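Local coordinates for protein urocanate hydratase (Paenibacillus sp. Soil724D2, PDB 7NED) that probably hydrates thiourocanate in bacterial ergothioneine breakdown, working as an NAD+-dependent member of the urocanase family that also binds urocanate, at residues F330-F344 with L435-R449. Numbering follows the deposited sequence.
Sequences FDIDIFTEAFLRPLF and LDAASMTHPNIMTER. With NAD (nicotinamide-adenine-dinucleotide), chain C.
Arg-341 of helix 335-344 spends its guanidinium on backbone carbonyls of residues 446-449. Arg-341 NH2 donates to Glu-448 O at 2.7 Å and, along a 160° N-H...O line, to Met-446 O at 3.0 Å, both oxygens lying close to the guanidinium plane; NH1 adds weak bonds to the carbonyls of Glu-448 and Arg-449, and a water links NE to Met-446 O. Thr-336 OG1 donates to Ile-445 O over a short 2.5 Å, from above the carbonyl plane. The one salt bridge across the contact is loose: Glu-337 CD lies over one face of the Arg-449 guanidinium, and Glu-337 OE2, well out of that plane, is 3.4 Å from Arg-449 NH2, with no N-H aimed at it.

Apolar packing fills in beside these bonds. Met-446, bent at chi2 (78°), lays CE and SD over one face of the Phe-344 ring, CE 3.6 Å from the centroid, a CH-pi and Met-aromatic contact. Leu-435 CD2 meets the edge of Phe-335 at CZ (3.7 Å), while Ile-334 CG2 rests on the carboxylate of Glu-448, whose charge is paired with Arg-318.

A leucine in place of Arg-341 would probably leave Glu-448 O and Met-446 O without the guanidinium N-H groups, and the turn less firmly held. The contact thus ties strand 333-334, at the end of the Rossmann-like sheet, and the following helix to the chain after strand 428-441, consistent with steadying the backbone that presents Ile-445 to the nicotinamide amide, CG2 3.6 Å from NAD O7N.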
ATOM      1  N   PHE A 330      18.152   7.017 -20.147  1.00 22.54           N
ATOM      2  CA  PHE A 330      16.719   7.235 -20.310  1.00 25.58           C
ATOM      3  C   PHE A 330      16.374   7.996 -21.587  1.00 26.50           C
ATOM      4  O   PHE A 330      15.211   8.361 -21.784  1.00 25.82           O
ATOM      5  CB  PHE A 330      16.164   7.912 -19.062  1.00 24.47           C
ATOM      6  CG  PHE A 330      16.085   6.977 -17.932  1.00 24.32           C
ATOM      7  CD1 PHE A 330      14.940   6.216 -17.729  1.00 21.94           C
ATOM      8  CD2 PHE A 330      17.180   6.790 -17.109  1.00 25.55           C
ATOM      9  CE1 PHE A 330      14.880   5.308 -16.689  1.00 21.85           C
ATOM     10  CE2 PHE A 330      17.130   5.875 -16.048  1.00 27.57           C
ATOM     11  CZ  PHE A 330      15.964   5.136 -15.842  1.00 25.49           C
ATOM     12  N   ASP A 331      17.353   8.174 -22.482  1.00 28.06           N
ATOM     13  CA  ASP A 331      17.035   8.510 -23.868  1.00 26.89           C
ATOM     14  C   ASP A 331      16.271   7.380 -24.551  1.00 24.83           C
ATOM     15  O   ASP A 331      15.535   7.615 -25.513  1.00 23.59           O
ATOM     16  CB  ASP A 331      18.324   8.815 -24.646  1.00 27.97           C
ATOM     17  CG  ASP A 331      18.963  10.162 -24.268  1.00 33.57           C
ATOM     18  OD1 ASP A 331      18.383  10.944 -23.484  1.00 32.21           O
ATOM     19  OD2 ASP A 331      20.091  10.402 -24.739  1.00 40.79           O
ATOM     20  N   ILE A 332      16.456   6.153 -24.087  1.00 21.61           N
ATOM     21  CA  ILE A 332      15.765   4.999 -24.645  1.00 20.41           C
ATOM     22  C   ILE A 332      14.329   4.998 -24.148  1.00 17.95           C
ATOM     23  O   ILE A 332      14.080   5.184 -22.954  1.00 21.49           O
ATOM     24  CB  ILE A 332      16.496   3.708 -24.247  1.00 21.13           C
ATOM     25  CG1 ILE A 332      17.802   3.595 -25.035  1.00 26.11           C
ATOM     26  CG2 ILE A 332      15.664   2.506 -24.609  1.00 19.47           C
ATOM     27  CD1 ILE A 332      18.692   2.495 -24.526  1.00 24.94           C
ATOM     28  N   ASP A 333      13.384   4.777 -25.065  1.00 21.41           N
ATOM     29  CA  ASP A 333      11.965   4.765 -24.754  1.00 21.64           C
ATOM     30  C   ASP A 333      11.615   3.611 -23.842  1.00 20.79           C
ATOM     31  O   ASP A 333      12.317   2.608 -23.787  1.00 20.77           O
ATOM     32  CB  ASP A 333      11.116   4.634 -26.014  1.00 19.71           C
ATOM     33  CG  ASP A 333      10.976   5.936 -26.758  1.00 26.68           C
ATOM     34  OD1 ASP A 333      11.415   6.029 -27.939  1.00 30.47           O
ATOM     35  OD2 ASP A 333      10.444   6.865 -26.130  1.00 24.71           O
ATOM     36  N   ILE A 334      10.498   3.762 -23.130  1.00 17.84           N
ATOM     37  CA  ILE A 334       9.888   2.671 -22.379  1.00 18.26           C
ATOM     38  C   ILE A 334       8.639   2.232 -23.129  1.00 16.13           C
ATOM     39  O   ILE A 334       7.922   3.059 -23.702  1.00 16.79           O
ATOM     40  CB  ILE A 334       9.545   3.105 -20.927  1.00 17.35           C
ATOM     41  CG1 ILE A 334       8.914   1.951 -20.127  1.00 18.55           C
ATOM     42  CG2 ILE A 334       8.614   4.326 -20.917  1.00 17.57           C
ATOM     43  CD1 ILE A 334       9.869   0.742 -19.859  1.00 16.76           C
ATOM     44  N   PHE A 335       8.363   0.931 -23.114  1.00 14.82           N
ATOM     45  CA  PHE A 335       7.288   0.441 -23.975  1.00 17.74           C
ATOM     46  C   PHE A 335       5.915   0.960 -23.573  1.00 18.41           C
ATOM     47  O   PHE A 335       4.986   0.952 -24.396  1.00 17.70           O
ATOM     48  CB  PHE A 335       7.279  -1.077 -23.966  1.00 17.78           C
ATOM     49  CG  PHE A 335       6.684  -1.678 -22.726  1.00 17.48           C
ATOM     50  CD1 PHE A 335       7.463  -1.910 -21.605  1.00 14.89           C
ATOM     51  CD2 PHE A 335       5.359  -2.076 -22.708  1.00 16.99           C
ATOM     52  CE1 PHE A 335       6.916  -2.477 -20.468  1.00 19.50           C
ATOM     53  CE2 PHE A 335       4.829  -2.679 -21.573  1.00 16.67           C
ATOM     54  CZ  PHE A 335       5.599  -2.867 -20.465  1.00 15.98           C
ATOM     55  N   THR A 336       5.746   1.344 -22.313  1.00 17.05           N
ATOM     56  CA  THR A 336       4.453   1.808 -21.852  1.00 15.85           C
ATOM     57  C   THR A 336       4.149   3.173 -22.462  1.00 18.09           C
ATOM     58  O   THR A 336       3.266   3.311 -23.319  1.00 19.77           O
ATOM     59  CB  THR A 336       4.455   1.871 -20.317  1.00 14.80           C
ATOM     60  OG1 THR A 336       5.589   2.641 -19.896  1.00 16.13           O
ATOM     61  CG2 THR A 336       4.566   0.449 -19.728  1.00 14.76           C
ATOM     62  N   GLU A 337       4.907   4.183 -22.060  1.00 18.40           N
ATOM     63  CA  GLU A 337       4.645   5.528 -22.563  1.00 21.60           C
ATOM     64  C   GLU A 337       4.698   5.557 -24.091  1.00 17.99           C
ATOM     65  O   GLU A 337       3.926   6.273 -24.737  1.00 18.61           O
ATOM     66  CB  GLU A 337       5.670   6.512 -21.976  1.00 17.53           C
ATOM     67  CG  GLU A 337       5.416   7.958 -22.372  1.00 18.50           C
ATOM     68  CD  GLU A 337       6.038   8.368 -23.713  1.00 30.23           C
ATOM     69  OE1 GLU A 337       6.843   7.607 -24.315  1.00 25.59           O
ATOM     70  OE2 GLU A 337       5.672   9.468 -24.184  1.00 26.17           O
ATOM     71  N   ALA A 338       5.630   4.818 -24.684  1.00 17.91           N
ATOM     72  CA  ALA A 338       5.839   4.969 -26.133  1.00 20.64           C
ATOM     73  C   ALA A 338       4.833   4.197 -26.983  1.00 19.16           C
ATOM     74  O   ALA A 338       4.481   4.658 -28.084  1.00 23.38           O
ATOM     75  CB  ALA A 338       7.248   4.534 -26.517  1.00 17.15           C
ATOM     76  N   PHE A 339       4.369   3.045 -26.523  1.00 16.38           N
ATOM     77  CA  PHE A 339       3.551   2.199 -27.397  1.00 17.68           C
ATOM     78  C   PHE A 339       2.193   1.804 -26.837  1.00 23.74           C
ATOM     79  O   PHE A 339       1.201   1.827 -27.581  1.00 21.65           O
ATOM     80  CB  PHE A 339       4.346   0.947 -27.751  1.00 16.70           C
ATOM     81  CG  PHE A 339       5.713   1.257 -28.293  1.00 17.65           C
ATOM     82  CD1 PHE A 339       5.864   2.132 -29.368  1.00 19.62           C
ATOM     83  CD2 PHE A 339       6.835   0.755 -27.689  1.00 17.87           C
ATOM     84  CE1 PHE A 339       7.122   2.465 -29.856  1.00 20.18           C
ATOM     85  CE2 PHE A 339       8.125   1.056 -28.176  1.00 17.35           C
ATOM     86  CZ  PHE A 339       8.263   1.911 -29.262  1.00 18.77           C
ATOM     87  N   LEU A 340       2.101   1.431 -25.551  1.00 18.55           N
ATOM     88  CA  LEU A 340       0.860   0.812 -25.100  1.00 17.26           C
ATOM     89  C   LEU A 340      -0.048   1.743 -24.297  1.00 17.18           C
ATOM     90  O   LEU A 340      -1.205   1.393 -24.057  1.00 15.33           O
ATOM     91  CB  LEU A 340       1.157  -0.446 -24.262  1.00 17.91           C
ATOM     92  CG  LEU A 340       1.901  -1.582 -24.986  1.00 18.26           C
ATOM     93  CD1 LEU A 340       1.980  -2.777 -24.051  1.00 20.71           C
ATOM     94  CD2 LEU A 340       1.245  -1.920 -26.294  1.00 18.46           C
ATOM     95  N   ARG A 341       0.408   2.928 -23.914  1.00 17.44           N
ATOM     96  CA  ARG A 341      -0.419   3.752 -23.043  1.00 17.29           C
ATOM     97  C   ARG A 341      -1.780   4.105 -23.648  1.00 15.08           C
ATOM     98  O   ARG A 341      -2.743   4.219 -22.875  1.00 19.20           O
ATOM     99  CB  ARG A 341       0.348   5.015 -22.637  1.00 16.92           C
ATOM    100  CG  ARG A 341      -0.408   5.843 -21.521  1.00 17.98           C
ATOM    101  CD  ARG A 341       0.524   6.863 -20.881  1.00 17.68           C
ATOM    102  NE  ARG A 341       1.521   6.221 -20.027  1.00 15.91           N
ATOM    103  CZ  ARG A 341       2.664   6.779 -19.651  1.00 20.17           C
ATOM    104  NH1 ARG A 341       2.954   8.023 -20.039  1.00 19.08           N
ATOM    105  NH2 ARG A 341       3.470   6.124 -18.810  1.00 17.26           N
ATOM    106  N   PRO A 342      -1.957   4.248 -24.965  1.00 18.74           N
ATOM    107  CA  PRO A 342      -3.321   4.478 -25.464  1.00 21.23           C
ATOM    108  C   PRO A 342      -4.261   3.342 -25.133  1.00 19.19           C
ATOM    109  O   PRO A 342      -5.460   3.584 -24.965  1.00 18.81           O
ATOM    110  CB  PRO A 342      -3.114   4.628 -26.980  1.00 21.82           C
ATOM    111  CG  PRO A 342      -1.748   5.207 -27.074  1.00 23.39           C
ATOM    112  CD  PRO A 342      -0.956   4.483 -26.021  1.00 19.41           C
ATOM    113  N   LEU A 343      -3.756   2.100 -25.011  1.00 15.83           N
ATOM    114  CA  LEU A 343      -4.609   1.009 -24.557  1.00 13.36           C
ATOM    115  C   LEU A 343      -4.914   1.142 -23.062  1.00 15.19           C
ATOM    116  O   LEU A 343      -6.071   1.050 -22.626  1.00 18.32           O
ATOM    117  CB  LEU A 343      -3.904  -0.312 -24.842  1.00 15.95           C
ATOM    118  CG  LEU A 343      -3.632  -0.597 -26.340  1.00 16.57           C
ATOM    119  CD1 LEU A 343      -2.861  -1.876 -26.498  1.00 19.95           C
ATOM    120  CD2 LEU A 343      -4.965  -0.668 -27.085  1.00 18.86           C
ATOM    121  N   PHE A 344      -3.875   1.325 -22.253  1.00 16.03           N
ATOM    122  CA  PHE A 344      -4.083   1.478 -20.822  1.00 18.05           C
ATOM    123  C   PHE A 344      -5.071   2.600 -20.520  1.00 18.91           C
ATOM    124  O   PHE A 344      -5.853   2.504 -19.565  1.00 18.13           O
ATOM    125  CB  PHE A 344      -2.744   1.753 -20.121  1.00 16.23           C
ATOM    126  CG  PHE A 344      -1.726   0.644 -20.289  1.00 16.84           C
ATOM    127  CD1 PHE A 344      -2.124  -0.680 -20.351  1.00 18.45           C
ATOM    128  CD2 PHE A 344      -0.373   0.933 -20.363  1.00 19.58           C
ATOM    129  CE1 PHE A 344      -1.184  -1.702 -20.479  1.00 15.45           C
ATOM    130  CE2 PHE A 344       0.571  -0.087 -20.484  1.00 17.35           C
ATOM    131  CZ  PHE A 344       0.149  -1.405 -20.564  1.00 17.79           C
ATOM    132  N   LEU A 435       0.192  -5.288 -14.881  1.00 16.30           N
ATOM    133  CA  LEU A 435       0.460  -4.223 -15.850  1.00 17.42           C
ATOM    134  C   LEU A 435      -0.884  -3.846 -16.459  1.00 16.66           C
ATOM    135  O   LEU A 435      -1.273  -4.317 -17.530  1.00 17.07           O
ATOM    136  CB  LEU A 435       1.461  -4.696 -16.912  1.00 16.72           C
ATOM    137  CG  LEU A 435       2.019  -3.602 -17.835  1.00 20.89           C
ATOM    138  CD1 LEU A 435       3.156  -2.813 -17.157  1.00 19.47           C
ATOM    139  CD2 LEU A 435       2.433  -4.245 -19.189  1.00 23.32           C
ATOM    140  N   ASP A 436      -1.674  -3.077 -15.733  1.00 16.46           N
ATOM    141  CA  ASP A 436      -3.045  -2.750 -16.117  1.00 16.61           C
ATOM    142  C   ASP A 436      -3.364  -1.372 -15.522  1.00 19.10           C
ATOM    143  O   ASP A 436      -2.794  -0.992 -14.536  1.00 15.32           O
ATOM    144  CB  ASP A 436      -3.985  -3.843 -15.604  1.00 14.74           C
ATOM    145  CG  ASP A 436      -5.392  -3.857 -16.267  1.00 18.92           C
ATOM    146  OD1 ASP A 436      -5.504  -3.698 -17.434  1.00 18.65           O
ATOM    147  OD2 ASP A 436      -6.362  -4.086 -15.593  1.00 20.15           O
ATOM    148  N   ALA A 437      -4.282  -0.689 -16.155  1.00 15.73           N
ATOM    149  CA  ALA A 437      -4.633   0.647 -15.817  1.00 15.92           C
ATOM    150  C   ALA A 437      -4.629   1.117 -14.349  1.00 19.65           C
ATOM    151  O   ALA A 437      -3.793   1.861 -14.054  1.00 24.12           O
ATOM    152  CB  ALA A 437      -5.842   1.112 -16.551  1.00 17.00           C
ATOM    153  N   ALA A 438      -5.461   0.684 -13.451  1.00 18.72           N
ATOM    154  CA  ALA A 438      -5.287   1.314 -12.071  1.00 21.88           C
ATOM    155  C   ALA A 438      -4.437   0.471 -11.131  1.00 19.91           C
ATOM    156  O   ALA A 438      -4.407   0.686  -9.987  1.00 17.43           O
ATOM    157  CB  ALA A 438      -6.566   1.754 -11.476  1.00 22.55           C
ATOM    158  N   SER A 439      -3.693  -0.440 -11.690  1.00 15.18           N
ATOM    159  CA  SER A 439      -3.057  -1.433 -10.854  1.00 15.41           C
ATOM    160  C   SER A 439      -1.568  -1.546 -10.765  1.00 17.17           C
ATOM    161  O   SER A 439      -1.012  -2.463 -10.223  1.00 14.56           O
ATOM    162  CB  SER A 439      -3.724  -2.760 -11.137  1.00 16.80           C
ATOM    163  OG  SER A 439      -3.412  -3.138 -12.394  1.00 25.03           O
ATOM    164  N   MET A 440      -0.941  -0.505 -11.215  1.00 16.17           N
ATOM    165  CA  MET A 440       0.467  -0.432 -11.226  1.00 14.30           C
ATOM    166  C   MET A 440       1.059   0.973 -11.207  1.00 18.55           C
ATOM    167  O   MET A 440       0.711   1.794 -12.002  1.00 17.81           O
ATOM    168  CB  MET A 440       0.936  -1.184 -12.428  1.00 21.00           C
ATOM    169  CG  MET A 440       2.283  -0.886 -12.898  1.00 22.60           C
ATOM    170  SD  MET A 440       3.394  -1.737 -11.857  1.00 29.42           S
ATOM    171  CE  MET A 440       3.527  -3.275 -12.667  1.00 26.68           C
ATOM    172  N   THR A 441       1.987   1.156 -10.319  1.00 14.51           N
ATOM    173  CA  THR A 441       2.709   2.398 -10.236  1.00 14.52           C
ATOM    174  C   THR A 441       4.173   2.037 -10.311  1.00 16.94           C
ATOM    175  O   THR A 441       4.635   1.286  -9.526  1.00 16.45           O
ATOM    176  CB  THR A 441       2.406   3.189  -8.948  1.00 17.18           C
ATOM    177  OG1 THR A 441       1.052   3.549  -8.904  1.00 15.69           O
ATOM    178  CG2 THR A 441       3.270   4.376  -8.856  1.00 16.56           C
ATOM    179  N   HIS A 442       4.849   2.587 -11.300  1.00 15.82           N
ATOM    180  CA  HIS A 442       6.242   2.396 -11.534  1.00 15.40           C
ATOM    181  C   HIS A 442       6.739   3.464 -12.486  1.00 15.87           C
ATOM    182  O   HIS A 442       6.544   3.337 -13.630  1.00 15.33           O
ATOM    183  CB  HIS A 442       6.480   1.049 -12.148  1.00 13.88           C
ATOM    184  CG  HIS A 442       7.911   0.644 -12.187  1.00 16.87           C
ATOM    185  ND1 HIS A 442       8.931   1.524 -12.369  1.00 15.72           N
ATOM    186  CD2 HIS A 442       8.485  -0.564 -12.089  1.00 16.62           C
ATOM    187  CE1 HIS A 442      10.065   0.879 -12.404  1.00 17.32           C
ATOM    188  NE2 HIS A 442       9.824  -0.390 -12.223  1.00 17.16           N
ATOM    189  N   PRO A 443       7.380   4.486 -11.936  1.00 16.12           N
ATOM    190  CA  PRO A 443       7.891   5.652 -12.639  1.00 17.23           C
ATOM    191  C   PRO A 443       8.829   5.328 -13.798  1.00 17.61           C
ATOM    192  O   PRO A 443       9.008   6.168 -14.604  1.00 21.62           O
ATOM    193  CB  PRO A 443       8.582   6.460 -11.541  1.00 17.27           C
ATOM    194  CG  PRO A 443       8.019   5.970 -10.291  1.00 17.84           C
ATOM    195  CD  PRO A 443       7.758   4.531 -10.526  1.00 16.13           C
ATOM    196  N   ASN A 444       9.402   4.149 -13.855  1.00 15.56           N
ATOM    197  CA  ASN A 444      10.226   3.833 -15.022  1.00 17.63           C
ATOM    198  C   ASN A 444       9.659   2.663 -15.807  1.00 18.08           C
ATOM    199  O   ASN A 444      10.354   2.102 -16.668  1.00 20.23           O
ATOM    200  CB  ASN A 444      11.679   3.563 -14.610  1.00 20.23           C
ATOM    201  CG  ASN A 444      12.318   4.763 -13.956  1.00 24.61           C
ATOM    202  OD1 ASN A 444      11.968   5.899 -14.259  1.00 24.96           O
ATOM    203  ND2 ASN A 444      13.238   4.523 -13.049  1.00 25.90           N
ATOM    204  N   ILE A 445       8.406   2.291 -15.554  1.00 16.65           N
ATOM    205  CA  ILE A 445       7.732   1.336 -16.418  1.00 13.69           C
ATOM    206  C   ILE A 445       6.329   1.880 -16.639  1.00 17.13           C
ATOM    207  O   ILE A 445       6.135   2.825 -17.413  1.00 15.94           O
ATOM    208  CB  ILE A 445       7.741  -0.100 -15.830  1.00 17.34           C
ATOM    209  CG1 ILE A 445       9.167  -0.592 -15.639  1.00 16.37           C
ATOM    210  CG2 ILE A 445       7.007  -1.094 -16.744  1.00 14.08           C
ATOM    211  CD1 ILE A 445       9.277  -2.045 -15.201  1.00 18.30           C
ATOM    212  N   MET A 446       5.354   1.354 -15.906  1.00 16.60           N
ATOM    213  CA  MET A 446       3.957   1.664 -16.205  1.00 16.38           C
ATOM    214  C   MET A 446       3.686   3.157 -16.265  1.00 17.32           C
ATOM    215  O   MET A 446       2.990   3.635 -17.175  1.00 16.99           O
ATOM    216  CB  MET A 446       3.026   1.031 -15.163  1.00 15.92           C
ATOM    217  CG  MET A 446       1.572   1.297 -15.487  1.00 16.27           C
ATOM    218  SD  MET A 446       1.025   0.178 -16.821  1.00 23.02           S
ATOM    219  CE  MET A 446      -0.742   0.442 -16.865  1.00 19.45           C
ATOM    220  N   THR A 447       4.166   3.918 -15.262  1.00 15.12           N
ATOM    221  CA  THR A 447       3.762   5.313 -15.112  1.00 14.49           C
ATOM    222  C   THR A 447       4.917   6.302 -15.362  1.00 14.95           C
ATOM    223  O   THR A 447       4.992   7.383 -14.751  1.00 18.08           O
ATOM    224  CB  THR A 447       3.121   5.508 -13.731  1.00 16.84           C
ATOM    225  OG1 THR A 447       4.011   5.063 -12.699  1.00 16.48           O
ATOM    226  CG2 THR A 447       1.835   4.673 -13.646  1.00 18.05           C
ATOM    227  N   GLU A 448       5.804   5.968 -16.289  1.00 16.26           N
ATOM    228  CA  GLU A 448       6.867   6.880 -16.662  1.00 17.83           C
ATOM    229  C   GLU A 448       6.295   8.023 -17.498  1.00 16.56           C
ATOM    230  O   GLU A 448       5.591   7.792 -18.485  1.00 19.54           O
ATOM    231  CB  GLU A 448       7.936   6.131 -17.453  1.00 18.24           C
ATOM    232  CG  GLU A 448       9.104   7.019 -17.810  1.00 15.61           C
ATOM    233  CD  GLU A 448      10.262   6.220 -18.355  1.00 20.95           C
ATOM    234  OE1 GLU A 448      10.542   5.109 -17.829  1.00 24.24           O
ATOM    235  OE2 GLU A 448      10.889   6.687 -19.324  1.00 20.41           O
ATOM    236  N   ARG A 449       6.575   9.257 -17.085  1.00 17.05           N
ATOM    237  CA  ARG A 449       6.201  10.455 -17.843  1.00 20.46           C
ATOM    238  C   ARG A 449       4.688  10.517 -18.067  1.00 20.24           C
ATOM    239  O   ARG A 449       4.186  10.641 -19.194  1.00 16.22           O
ATOM    240  CB  ARG A 449       6.989  10.530 -19.154  1.00 19.68           C
ATOM    241  CG  ARG A 449       8.484  10.756 -18.866  1.00 25.83           C
ATOM    242  CD  ARG A 449       9.370  10.938 -20.083  1.00 28.02           C
ATOM    243  NE  ARG A 449       8.626  11.604 -21.122  1.00 34.25           N
ATOM    244  CZ  ARG A 449       8.577  11.186 -22.374  1.00 37.52           C
ATOM    245  NH1 ARG A 449       9.236  10.094 -22.730  1.00 32.71           N
ATOM    246  NH2 ARG A 449       7.868  11.868 -23.259  1.00 41.92           N
TER
HETATM  247  PA  NAD C 702      13.704 -15.060 -16.133  1.00 17.81           P
HETATM  248  O1A NAD C 702      14.779 -14.756 -15.093  1.00 19.66           O
HETATM  249  O2A NAD C 702      12.883 -16.284 -16.197  1.00 21.25           O
HETATM  250  O5B NAD C 702      14.625 -15.193 -17.550  1.00 20.62           O
HETATM  251  C5B NAD C 702      15.613 -14.251 -17.676  1.00 17.30           C
HETATM  252  C4B NAD C 702      16.500 -14.795 -18.890  1.00 18.90           C
HETATM  253  O4B NAD C 702      17.605 -13.978 -19.160  0.89 17.75           O
HETATM  254  C3B NAD C 702      17.034 -16.165 -18.359  1.00 20.33           C
HETATM  255  O3B NAD C 702      16.802 -17.144 -19.284  1.00 22.07           O
HETATM  256  C2B NAD C 702      18.562 -15.892 -18.203  1.00 20.75           C
HETATM  257  O2B NAD C 702      19.347 -16.967 -18.570  1.00 21.27           O
HETATM  258  C1B NAD C 702      18.738 -14.856 -19.310  0.93 16.27           C
HETATM  259  N9A NAD C 702      19.888 -13.967 -19.135  1.00 17.75           N
HETATM  260  C8A NAD C 702      20.403 -13.401 -17.973  1.00 20.48           C
HETATM  261  N7A NAD C 702      21.454 -12.650 -18.186  1.00 19.39           N
HETATM  262  C5A NAD C 702      21.638 -12.691 -19.562  1.00 18.68           C
HETATM  263  C6A NAD C 702      22.597 -12.106 -20.418  1.00 20.42           C
HETATM  264  N6A NAD C 702      23.571 -11.299 -19.939  0.94 20.45           N
HETATM  265  N1A NAD C 702      22.535 -12.328 -21.761  0.98 21.10           N
HETATM  266  C2A NAD C 702      21.555 -13.169 -22.177  1.00 19.42           C
HETATM  267  N3A NAD C 702      20.585 -13.793 -21.490  1.00 19.51           N
HETATM  268  C4A NAD C 702      20.663 -13.531 -20.168  0.77 18.71           C
HETATM  269  O3  NAD C 702      13.027 -13.648 -16.204  0.87 15.44           O
HETATM  270  PN  NAD C 702      11.631 -13.472 -16.955  1.00 17.80           P
HETATM  271  O1N NAD C 702      10.347 -13.888 -16.300  1.00 18.36           O
HETATM  272  O2N NAD C 702      11.874 -13.733 -18.427  1.00 15.49           O
HETATM  273  O5D NAD C 702      11.407 -11.763 -16.975  1.00 16.71           O
HETATM  274  C5D NAD C 702      12.501 -11.051 -17.578  0.84 17.74           C
HETATM  275  C4D NAD C 702      12.273  -9.576 -17.395  1.00 16.46           C
HETATM  276  O4D NAD C 702      10.958  -9.210 -17.770  1.00 21.77           O
HETATM  277  C3D NAD C 702      12.312  -9.399 -15.788  0.82 18.41           C
HETATM  278  O3D NAD C 702      13.034  -8.230 -15.418  1.00 18.47           O
HETATM  279  C2D NAD C 702      10.800  -9.213 -15.397  1.00 18.79           C
HETATM  280  O2D NAD C 702      10.553  -8.342 -14.370  0.80 19.00           O
HETATM  281  C1D NAD C 702      10.539  -8.396 -16.701  1.00 24.78           C
HETATM  282  N1N NAD C 702       9.166  -7.942 -16.962  1.00 28.54           N
HETATM  283  C2N NAD C 702       8.801  -6.941 -16.083  0.05 24.90           C
HETATM  284  C3N NAD C 702       7.571  -6.313 -16.188  0.44 27.97           C
HETATM  285  C7N NAD C 702       7.243  -5.260 -15.120  0.54 27.19           C
HETATM  286  O7N NAD C 702       6.458  -4.327 -15.291  0.70 27.64           O
HETATM  287  N7N NAD C 702       7.820  -5.425 -13.872  0.79 27.62           N
HETATM  288  C4N NAD C 702       6.739  -6.727 -17.237  0.58 29.33           C
HETATM  289  C5N NAD C 702       7.158  -7.729 -18.112  1.00 27.13           C
HETATM  290  C6N NAD C 702       8.417  -8.338 -17.979  1.00 29.25           C
HETATM  291  O   HOH W   1       0.790   3.679 -18.853  1.00 16.72           O